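Local atomic coordinates of taurine dioxygenase (Burkholderia ambifaria, PDB entry 5VN6), a protein that probably catalyses the iron- and 2-oxoglutarate-dependent oxygenation of taurine. Residues N103-D108 and G238-P243; T133-M138 and A257-R262; R46-F51 and N137-Y142. All coordinates share one frame; numbering follows the deposited sequence.

Interaction 1 (N103-D108 and G238-P243). With MG (magnesium ion), chain C.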
loop_
_atom_site.group_PDB
_atom_site.type_symbol
_atom_site.label_atom_id
_atom_site.label_comp_id
_atom_site.label_asym_id
_atom_site.label_seq_id
_atom_site.Cartn_x
_atom_site.Cartn_y
_atom_site.Cartn_z
ATOM N N ASN A 103 11.162 4.274 4.745
ATOM C CA ASN A 103 9.950 3.451 4.703
ATOM C C ASN A 103 8.810 4.185 5.419
ATOM O O ASN A 103 8.377 3.832 6.507
ATOM C CB ASN A 103 10.212 2.060 5.274
ATOM C CG ASN A 103 10.698 2.080 6.722
ATOM O OD1 ASN A 103 11.416 2.999 7.152
ATOM N ND2 ASN A 103 10.294 1.063 7.489
ATOM N N ALA A 104 8.363 5.265 4.783
ATOM C CA ALA A 104 7.325 6.147 5.293
ATOM C C ALA A 104 6.789 6.933 4.115
ATOM O O ALA A 104 7.541 7.255 3.193
ATOM C CB ALA A 104 7.850 7.105 6.371
ATOM N N TRP A 105 5.498 7.255 4.148
ATOM C CA TRP A 105 4.941 8.060 3.064
ATOM C C TRP A 105 5.479 9.493 3.163
ATOM O O TRP A 105 5.113 10.243 4.068
ATOM C CB TRP A 105 3.416 8.007 3.101
ATOM C CG TRP A 105 2.926 6.712 2.515
ATOM C CD1 TRP A 105 2.326 5.676 3.178
ATOM C CD2 TRP A 105 3.060 6.295 1.150
ATOM N NE1 TRP A 105 2.052 4.648 2.298
ATOM C CE2 TRP A 105 2.492 5.006 1.048
ATOM C CE3 TRP A 105 3.594 6.896 -0.001
ATOM C CZ2 TRP A 105 2.445 4.303 -0.154
ATOM C CZ3 TRP A 105 3.546 6.198 -1.199
ATOM C CH2 TRP A 105 2.964 4.909 -1.265
ATOM N N HIS A 106 6.358 9.876 2.245
ATOM C CA HIS A 106 6.948 11.198 2.307
ATOM C C HIS A 106 7.141 11.769 0.915
ATOM O O HIS A 106 7.308 11.047 -0.074
ATOM C CB HIS A 106 8.305 11.190 3.058
ATOM C CG HIS A 106 9.385 10.413 2.371
ATOM N ND1 HIS A 106 9.408 9.032 2.329
ATOM C CD2 HIS A 106 10.496 10.827 1.713
ATOM C CE1 HIS A 106 10.477 8.630 1.663
ATOM N NE2 HIS A 106 11.159 9.700 1.285
ATOM N N SER A 107 7.132 13.087 0.857
ATOM C CA SER A 107 7.620 13.824 -0.295
ATOM C C SER A 107 9.024 14.300 0.040
ATOM O O SER A 107 9.227 14.940 1.080
ATOM C CB SER A 107 6.704 15.006 -0.619
ATOM O OG SER A 107 7.155 15.671 -1.779
ATOM N N ASP A 108 9.988 13.965 -0.822
ATOM C CA ASP A 108 11.402 14.203 -0.519
ATOM C C ASP A 108 11.672 15.631 -0.055
ATOM O O ASP A 108 11.297 16.602 -0.726
ATOM C CB ASP A 108 12.263 13.886 -1.745
ATOM C CG ASP A 108 12.816 12.472 -1.712
ATOM O OD1 ASP A 108 12.690 11.803 -0.660
ATOM O OD2 ASP A 108 13.354 12.021 -2.747
ATOM N N GLY A 238 -2.737 10.347 5.990
ATOM C CA GLY A 238 -3.145 8.976 5.722
ATOM C C GLY A 238 -3.755 8.753 4.346
ATOM O O GLY A 238 -4.023 7.601 3.985
ATOM N N GLN A 239 -4.057 9.820 3.609
ATOM C CA GLN A 239 -4.585 9.646 2.259
ATOM C C GLN A 239 -3.565 8.953 1.370
ATOM O O GLN A 239 -3.944 8.232 0.441
ATOM C CB GLN A 239 -5.012 11.010 1.662
ATOM C CG GLN A 239 -6.151 11.740 2.427
ATOM C CD GLN A 239 -7.465 10.906 2.518
ATOM O OE1 GLN A 239 -8.067 10.555 1.493
ATOM N NE2 GLN A 239 -7.893 10.590 3.743
ATOM N N ALA A 240 -2.263 9.129 1.653
ATOM C CA ALA A 240 -1.245 8.463 0.849
ATOM C C ALA A 240 -1.279 6.957 1.028
ATOM O O ALA A 240 -0.685 6.241 0.221
ATOM C CB ALA A 240 0.165 8.960 1.192
ATOM N N ALA A 241 -1.925 6.451 2.074
ATOM C CA ALA A 241 -1.973 5.013 2.289
ATOM C C ALA A 241 -3.113 4.325 1.519
ATOM O O ALA A 241 -3.318 3.113 1.680
ATOM C CB ALA A 241 -2.076 4.719 3.788
ATOM N N ILE A 242 -3.834 5.047 0.667
ATOM C CA ILE A 242 -4.990 4.501 -0.039
ATOM C C ILE A 242 -4.495 3.795 -1.302
ATOM O O ILE A 242 -3.930 4.458 -2.186
ATOM C CB ILE A 242 -6.018 5.594 -0.370
ATOM C CG1 ILE A 242 -6.688 6.075 0.921
ATOM C CG2 ILE A 242 -7.058 5.080 -1.393
ATOM C CD1 ILE A 242 -7.507 7.381 0.780
ATOM N N PRO A 243 -4.690 2.481 -1.430
ATOM C CA PRO A 243 -4.108 1.769 -2.577
ATOM C C PRO A 243 -4.544 2.303 -3.929
ATOM O O PRO A 243 -3.775 2.189 -4.896
ATOM C CB PRO A 243 -4.573 0.322 -2.358
ATOM C CG PRO A 243 -4.734 0.229 -0.853
ATOM C CD PRO A 243 -5.311 1.564 -0.461
HETATM MG MG MG C . 12.897 9.580 -0.326
#
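The indole of Trp105 lies against the short 3-10 turn 238-241, with Ala240 against one face. The carbonyl oxygen of Ala240 sits over the centre of that face, its nearest ring atom being CE2 of Trp105, 3.5 Å from Ala240 O. The methyl group meets the five-membered end of the indole: Ala240 CB is 3.8 Å from Trp105 CG in an off-centre CH-pi contact, 29° from the ring normal. Ala241 adds a looser touch, its CA 4.0 Å from Trp105 NE1. No hydrogen bond joins the two segments, and Ala240 O, although it rests on the ring, is hydrogen-bonded by Gln246. Trp105 CG stands anti to its own carbonyl carbon (chi1 -78°), which carries the indole out toward the turn, while the next residue, His106, points its side chain's first bond away from the turn, on the metal's side of the loop.

His106 and Asp108 form the HXD part of the facial triad of two histidines and one carboxylate found in the cupin-fold dioxygenases, completed by His266. The site holds magnesium, probably in place of the catalytic iron; His106 NE2 binds it at 2.4 Å and Asp108 OD1 at 2.3 Å. The imidazole is fixed from its other nitrogen, since His106 ND1 donates to Ala104 O at 2.7 Å, nearly straight (170°) and within the ring plane. Further out, Asn261 accepts from Asp108 N through its side-chain OD1 and from Ser107 OG through its backbone O, and Tyr267 and Met134 pack on Trp105. Asn103 ND2 reaches Glu244 of the second subunit.

Interaction 2 (T133-M138 and A257-R262)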
loop_
_atom_site.group_PDB
_atom_site.type_symbol
_atom_site.label_atom_id
_atom_site.label_comp_id
_atom_site.label_asym_id
_atom_site.label_seq_id
_atom_site.Cartn_x
_atom_site.Cartn_y
_atom_site.Cartn_z
ATOM N N THR A 133 9.758 -0.110 -4.209
ATOM C CA THR A 133 9.452 1.281 -3.893
ATOM C C THR A 133 8.038 1.571 -4.376
ATOM O O THR A 133 7.620 1.080 -5.432
ATOM C CB THR A 133 10.466 2.257 -4.544
ATOM O OG1 THR A 133 11.796 1.865 -4.179
ATOM C CG2 THR A 133 10.227 3.703 -4.088
ATOM N N MET A 134 7.293 2.338 -3.590
ATOM C CA MET A 134 5.934 2.715 -3.945
ATOM C C MET A 134 5.839 4.217 -4.075
ATOM O O MET A 134 6.576 4.950 -3.413
ATOM C CB MET A 134 4.916 2.244 -2.895
ATOM C CG MET A 134 5.036 0.764 -2.565
ATOM S SD MET A 134 3.842 0.293 -1.308
ATOM C CE MET A 134 2.317 0.645 -2.172
ATOM N N TRP A 135 4.932 4.667 -4.945
ATOM C CA TRP A 135 4.586 6.072 -5.077
ATOM C C TRP A 135 3.080 6.238 -4.942
ATOM O O TRP A 135 2.312 5.332 -5.272
ATOM C CB TRP A 135 5.040 6.676 -6.444
ATOM C CG TRP A 135 6.503 6.905 -6.588
ATOM C CD1 TRP A 135 7.150 8.094 -6.492
ATOM C CD2 TRP A 135 7.510 5.920 -6.889
ATOM N NE1 TRP A 135 8.496 7.919 -6.705
ATOM C CE2 TRP A 135 8.743 6.593 -6.948
ATOM C CE3 TRP A 135 7.482 4.535 -7.103
ATOM C CZ2 TRP A 135 9.949 5.934 -7.216
ATOM C CZ3 TRP A 135 8.671 3.879 -7.361
ATOM C CH2 TRP A 135 9.890 4.578 -7.418
ATOM N N ALA A 136 2.659 7.426 -4.489
ATOM C CA ALA A 136 1.253 7.767 -4.358
ATOM C C ALA A 136 0.993 9.097 -5.066
ATOM O O ALA A 136 1.833 10.002 -5.041
ATOM C CB ALA A 136 0.831 7.858 -2.882
ATOM N N ASN A 137 -0.159 9.194 -5.720
ATOM C CA ASN A 137 -0.549 10.370 -6.498
ATOM C C ASN A 137 -1.265 11.334 -5.554
ATOM O O ASN A 137 -2.428 11.133 -5.208
ATOM C CB ASN A 137 -1.428 9.940 -7.670
ATOM C CG ASN A 137 -1.888 11.099 -8.538
ATOM O OD1 ASN A 137 -1.943 12.251 -8.107
ATOM N ND2 ASN A 137 -2.237 10.788 -9.779
ATOM N N MET A 138 -0.573 12.383 -5.113
ATOM C CA MET A 138 -1.221 13.314 -4.192
ATOM C C MET A 138 -2.067 14.367 -4.904
ATOM O O MET A 138 -2.710 15.178 -4.230
ATOM C CB MET A 138 -0.171 13.985 -3.294
ATOM C CG MET A 138 0.683 12.978 -2.535
ATOM S SD MET A 138 -0.260 11.657 -1.696
ATOM C CE MET A 138 -1.126 12.653 -0.463
ATOM N N ALA A 257 13.889 4.799 -12.057
ATOM C CA ALA A 257 12.656 5.521 -11.758
ATOM C C ALA A 257 12.918 7.012 -11.911
ATOM O O ALA A 257 13.943 7.518 -11.437
ATOM C CB ALA A 257 12.143 5.246 -10.342
ATOM N N ILE A 258 12.003 7.707 -12.580
ATOM C CA ILE A 258 12.004 9.165 -12.664
ATOM C C ILE A 258 10.685 9.635 -12.076
ATOM O O ILE A 258 9.623 9.216 -12.550
ATOM C CB ILE A 258 12.122 9.663 -14.119
ATOM C CG1 ILE A 258 13.217 8.926 -14.898
ATOM C CG2 ILE A 258 12.296 11.184 -14.147
ATOM C CD1 ILE A 258 13.033 8.988 -16.421
ATOM N N TRP A 259 10.730 10.519 -11.075
ATOM C CA TRP A 259 9.464 10.958 -10.499
ATOM C C TRP A 259 9.423 12.451 -10.209
ATOM O O TRP A 259 10.450 13.101 -9.952
ATOM C CB TRP A 259 9.093 10.179 -9.225
ATOM C CG TRP A 259 9.919 10.433 -7.994
ATOM C CD1 TRP A 259 9.660 11.331 -6.989
ATOM C CD2 TRP A 259 11.095 9.712 -7.597
ATOM N NE1 TRP A 259 10.632 11.235 -6.009
ATOM C CE2 TRP A 259 11.514 10.241 -6.354
ATOM C CE3 TRP A 259 11.840 8.676 -8.181
ATOM C CZ2 TRP A 259 12.649 9.766 -5.681
ATOM C CZ3 TRP A 259 12.961 8.200 -7.512
ATOM C CH2 TRP A 259 13.356 8.751 -6.272
ATOM N N ASP A 260 8.192 12.969 -10.253
ATOM C CA ASP A 260 7.873 14.364 -9.978
ATOM C C ASP A 260 7.564 14.463 -8.490
ATOM O O ASP A 260 6.474 14.112 -8.047
ATOM C CB ASP A 260 6.713 14.825 -10.860
ATOM C CG ASP A 260 6.255 16.277 -10.569
ATOM O OD1 ASP A 260 6.684 16.903 -9.576
ATOM O OD2 ASP A 260 5.458 16.804 -11.369
ATOM N N ASN A 261 8.527 14.970 -7.723
ATOM C CA ASN A 261 8.417 14.996 -6.271
ATOM C C ASN A 261 7.361 15.981 -5.796
ATOM O O ASN A 261 6.884 15.868 -4.666
ATOM C CB ASN A 261 9.796 15.319 -5.681
ATOM C CG ASN A 261 9.840 15.197 -4.173
ATOM O OD1 ASN A 261 9.525 14.136 -3.610
ATOM N ND2 ASN A 261 10.295 16.262 -3.509
ATOM N N ARG A 262 6.968 16.919 -6.652
ATOM C CA ARG A 262 5.979 17.912 -6.276
ATOM C C ARG A 262 4.591 17.307 -6.207
ATOM O O ARG A 262 3.766 17.741 -5.396
ATOM C CB ARG A 262 6.005 19.071 -7.280
ATOM C CG ARG A 262 7.393 19.613 -7.505
ATOM C CD ARG A 262 7.471 20.439 -8.783
ATOM N NE ARG A 262 7.257 19.624 -9.977
ATOM C CZ ARG A 262 7.410 20.089 -11.209
ATOM N NH1 ARG A 262 7.792 21.355 -11.400
ATOM N NH2 ARG A 262 7.188 19.297 -12.239
#
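Trp135 drives the pyrrole edge of its indole into the face of Trp259, an edge-to-face pair between two sheets of the cupin-type double-stranded beta-helix: strand 133-137 belongs to the three-stranded sheet and strand 256-260 to the larger mixed one. The five-membered rings have centroids 4.5 Å apart and planes inclined at 60°. The leading atom is Trp135 NE1, which stands over the Trp259 ring, displaced toward its rim and 3.2 Å from Trp259 CG. With CG between its backbone N and carbonyl carbon (chi1 70°), Trp259 turns this face to Trp135 NE1. Behind it the benzo part of the same edge follows, with Trp135 CZ2 3.5 Å from Trp259 CE3. Farther along, Trp135 CH2 rests on the methyl of Ala257. The Trp259 ring also meets that of His266, a magnesium ligand; Phe51 packs edge-to-face with Trp135.

At the end of the strand, Asp260 starts a turn held by polar contacts. It takes part in a two-nitrogen, side-on salt bridge with Arg262, and its OD1 also closes an Asx turn with the backbone N of Arg262. Arg262 NE lies 2.8 Å from Asp260 OD1 on the syn side, whereas Arg262 N comes from the anti side and the opposite face of the carboxylate plane.

Interaction 3 (R46-F51 and N137-Y142)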
loop_
_atom_site.group_PDB
_atom_site.type_symbol
_atom_site.label_atom_id
_atom_site.label_comp_id
_atom_site.label_asym_id
_atom_site.label_seq_id
_atom_site.Cartn_x
_atom_site.Cartn_y
_atom_site.Cartn_z
ATOM N N ARG A 46 2.246 13.811 -16.704
ATOM C CA ARG A 46 0.944 13.140 -16.732
ATOM C C ARG A 46 0.883 11.926 -15.798
ATOM O O ARG A 46 -0.159 11.662 -15.190
ATOM C CB ARG A 46 0.623 12.744 -18.173
ATOM C CG ARG A 46 -0.418 11.672 -18.374
ATOM C CD ARG A 46 -0.477 11.318 -19.859
ATOM N NE ARG A 46 -0.602 12.530 -20.674
ATOM C CZ ARG A 46 -0.116 12.671 -21.904
ATOM N NH1 ARG A 46 0.545 11.677 -22.483
ATOM N NH2 ARG A 46 -0.284 13.817 -22.558
ATOM N N HIS A 47 1.967 11.160 -15.687
ATOM C CA HIS A 47 1.951 9.874 -15.000
ATOM C C HIS A 47 2.671 9.894 -13.663
ATOM O O HIS A 47 2.703 8.861 -12.966
ATOM C CB HIS A 47 2.570 8.799 -15.904
ATOM C CG HIS A 47 1.768 8.522 -17.140
ATOM N ND1 HIS A 47 0.495 7.993 -17.094
ATOM C CD2 HIS A 47 2.049 8.715 -18.451
ATOM C CE1 HIS A 47 0.029 7.861 -18.326
ATOM N NE2 HIS A 47 0.952 8.294 -19.166
ATOM N N ARG A 48 3.235 11.045 -13.285
ATOM C CA ARG A 48 3.852 11.324 -11.984
ATOM C C ARG A 48 5.186 10.609 -11.770
ATOM O O ARG A 48 6.119 11.196 -11.202
ATOM C CB ARG A 48 2.893 10.983 -10.836
ATOM C CG ARG A 48 1.420 11.375 -11.049
ATOM C CD ARG A 48 1.236 12.805 -11.457
ATOM N NE ARG A 48 -0.164 13.126 -11.703
ATOM C CZ ARG A 48 -0.607 14.352 -11.968
ATOM N NH1 ARG A 48 0.249 15.360 -12.006
ATOM N NH2 ARG A 48 -1.899 14.574 -12.173
ATOM N N VAL A 49 5.294 9.349 -12.197
ATOM C CA VAL A 49 6.522 8.573 -12.048
ATOM C C VAL A 49 6.680 7.683 -13.276
ATOM O O VAL A 49 5.718 7.046 -13.715
ATOM C CB VAL A 49 6.536 7.740 -10.741
ATOM C CG1 VAL A 49 5.345 6.782 -10.656
ATOM C CG2 VAL A 49 7.878 6.960 -10.595
ATOM N N LEU A 50 7.895 7.652 -13.837
ATOM C CA LEU A 50 8.204 6.866 -15.027
ATOM C C LEU A 50 9.247 5.811 -14.684
ATOM O O LEU A 50 10.174 6.073 -13.915
ATOM C CB LEU A 50 8.716 7.754 -16.180
ATOM C CG LEU A 50 7.786 8.843 -16.728
ATOM C CD1 LEU A 50 8.530 9.750 -17.730
ATOM C CD2 LEU A 50 6.535 8.221 -17.373
ATOM N N PHE A 51 9.088 4.618 -15.255
ATOM C CA PHE A 51 9.973 3.490 -15.000
ATOM C C PHE A 51 10.594 2.993 -16.296
ATOM O O PHE A 51 9.950 2.988 -17.353
ATOM C CB PHE A 51 9.220 2.326 -14.324
ATOM C CG PHE A 51 8.511 2.721 -13.065
ATOM C CD1 PHE A 51 9.221 2.948 -11.906
ATOM C CD2 PHE A 51 7.126 2.864 -13.043
ATOM C CE1 PHE A 51 8.580 3.312 -10.756
ATOM C CE2 PHE A 51 6.472 3.231 -11.897
ATOM C CZ PHE A 51 7.195 3.460 -10.742
ATOM N N ASN A 137 -0.159 9.194 -5.720
ATOM C CA ASN A 137 -0.549 10.370 -6.498
ATOM C C ASN A 137 -1.265 11.334 -5.554
ATOM O O ASN A 137 -2.428 11.133 -5.208
ATOM C CB ASN A 137 -1.428 9.940 -7.670
ATOM C CG ASN A 137 -1.888 11.099 -8.538
ATOM O OD1 ASN A 137 -1.943 12.251 -8.107
ATOM N ND2 ASN A 137 -2.237 10.788 -9.779
ATOM N N MET A 138 -0.573 12.383 -5.113
ATOM C CA MET A 138 -1.221 13.314 -4.192
ATOM C C MET A 138 -2.067 14.367 -4.904
ATOM O O MET A 138 -2.710 15.178 -4.230
ATOM C CB MET A 138 -0.171 13.985 -3.294
ATOM C CG MET A 138 0.683 12.978 -2.535
ATOM S SD MET A 138 -0.260 11.657 -1.696
ATOM C CE MET A 138 -1.126 12.653 -0.463
ATOM N N VAL A 139 -2.060 14.394 -6.239
ATOM C CA VAL A 139 -3.046 15.183 -6.984
ATOM C C VAL A 139 -4.423 14.531 -6.872
ATOM O O VAL A 139 -5.430 15.174 -6.539
ATOM C CB VAL A 139 -2.612 15.325 -8.457
ATOM C CG1 VAL A 139 -3.746 15.941 -9.329
ATOM C CG2 VAL A 139 -1.296 16.140 -8.578
ATOM N N LEU A 140 -4.472 13.228 -7.130
ATOM C CA LEU A 140 -5.692 12.463 -6.935
ATOM C C LEU A 140 -6.131 12.463 -5.467
ATOM O O LEU A 140 -7.334 12.526 -5.168
ATOM C CB LEU A 140 -5.451 11.039 -7.440
ATOM C CG LEU A 140 -6.626 10.164 -7.786
ATOM C CD1 LEU A 140 -7.511 10.930 -8.796
ATOM C CD2 LEU A 140 -6.077 8.865 -8.378
ATOM N N ALA A 141 -5.180 12.375 -4.532
ATOM C CA ALA A 141 -5.567 12.392 -3.123
ATOM C C ALA A 141 -6.290 13.685 -2.765
ATOM O O ALA A 141 -7.274 13.665 -2.009
ATOM C CB ALA A 141 -4.343 12.208 -2.227
ATOM N N TYR A 142 -5.826 14.821 -3.303
ATOM C CA TYR A 142 -6.542 16.074 -3.090
ATOM C C TYR A 142 -7.885 16.063 -3.807
ATOM O O TYR A 142 -8.920 16.389 -3.213
ATOM C CB TYR A 142 -5.732 17.278 -3.592
ATOM C CG TYR A 142 -6.595 18.530 -3.457
ATOM C CD1 TYR A 142 -6.715 19.179 -2.224
ATOM C CD2 TYR A 142 -7.376 18.982 -4.508
ATOM C CE1 TYR A 142 -7.544 20.274 -2.058
ATOM C CE2 TYR A 142 -8.217 20.100 -4.359
ATOM C CZ TYR A 142 -8.291 20.734 -3.134
ATOM O OH TYR A 142 -9.120 21.822 -2.949
HETATM O O HOH W 1 -3.946 12.595 -11.386
#
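Arg48 meets Asn137 and Val139 where the chain leaves helix 34-47 for strand 49-52. Its positive phi (72°) ends the helix after His47, and a bend at chi2 (-52°) turns the side chain toward the start of helix 138-143. Arg48 NE passes 3.7 Å from Asn137 ND2, a packing contact between two donors, which do not bond each other; the guanidinium and amide planes are 67° apart. A water instead joins the two groups, accepting from Arg48 NH2 and from Asn137 ND2, each at 3.0 Å. The guanidinium also lays one face on Val139 CG2, offset toward the rim, while Arg48 NH2 touches Val139 CG1 at 3.7 Å. The principal charge partner of Arg48 is Glu198, in a salt bridge through NH2.

Asn137 is the N-cap of its helix: OD1 accepts from Leu140 N at 2.9 Å, from above the carbonyl plane, and weakly from Val139 N. The amide's other end, ND2, is anchored on Ala17 O as well as the water.

Val49, Leu50 and Phe51 then continue as strand, paired with Ala20 on one flank and Ile258 on the other, and Leu50 packs back on helix 34-47. Helix 138-143, in turn, lays Met138, Val139 and Tyr142 on strand 199-201.

Interactions 2 and 3 are buried, and their segments overlap at Asn137 and Met138, where strand 133-137 runs into helix 138-143; their other partners, strands 256-260 and 49-52, are neighbours in the mixed sheet, joined by Leu50 N to Ile258 O and Asp260 N to Arg48 O. Interaction 1 is only partly buried and lies among loops beside the metal and close to the second subunit. Trp105 packs on Met134 and Ala136 of interaction 2, and Asn261 ties segment 257-262 to the metal-binding loop; Met138 touches Ala240. The chemistry shifts accordingly: edge-to-face aromatic packing, with a salt bridge at the strand end, in interaction 2, a water bridge and guanidinium packing in interaction 3, and indole packing next to metal coordination in interaction 1.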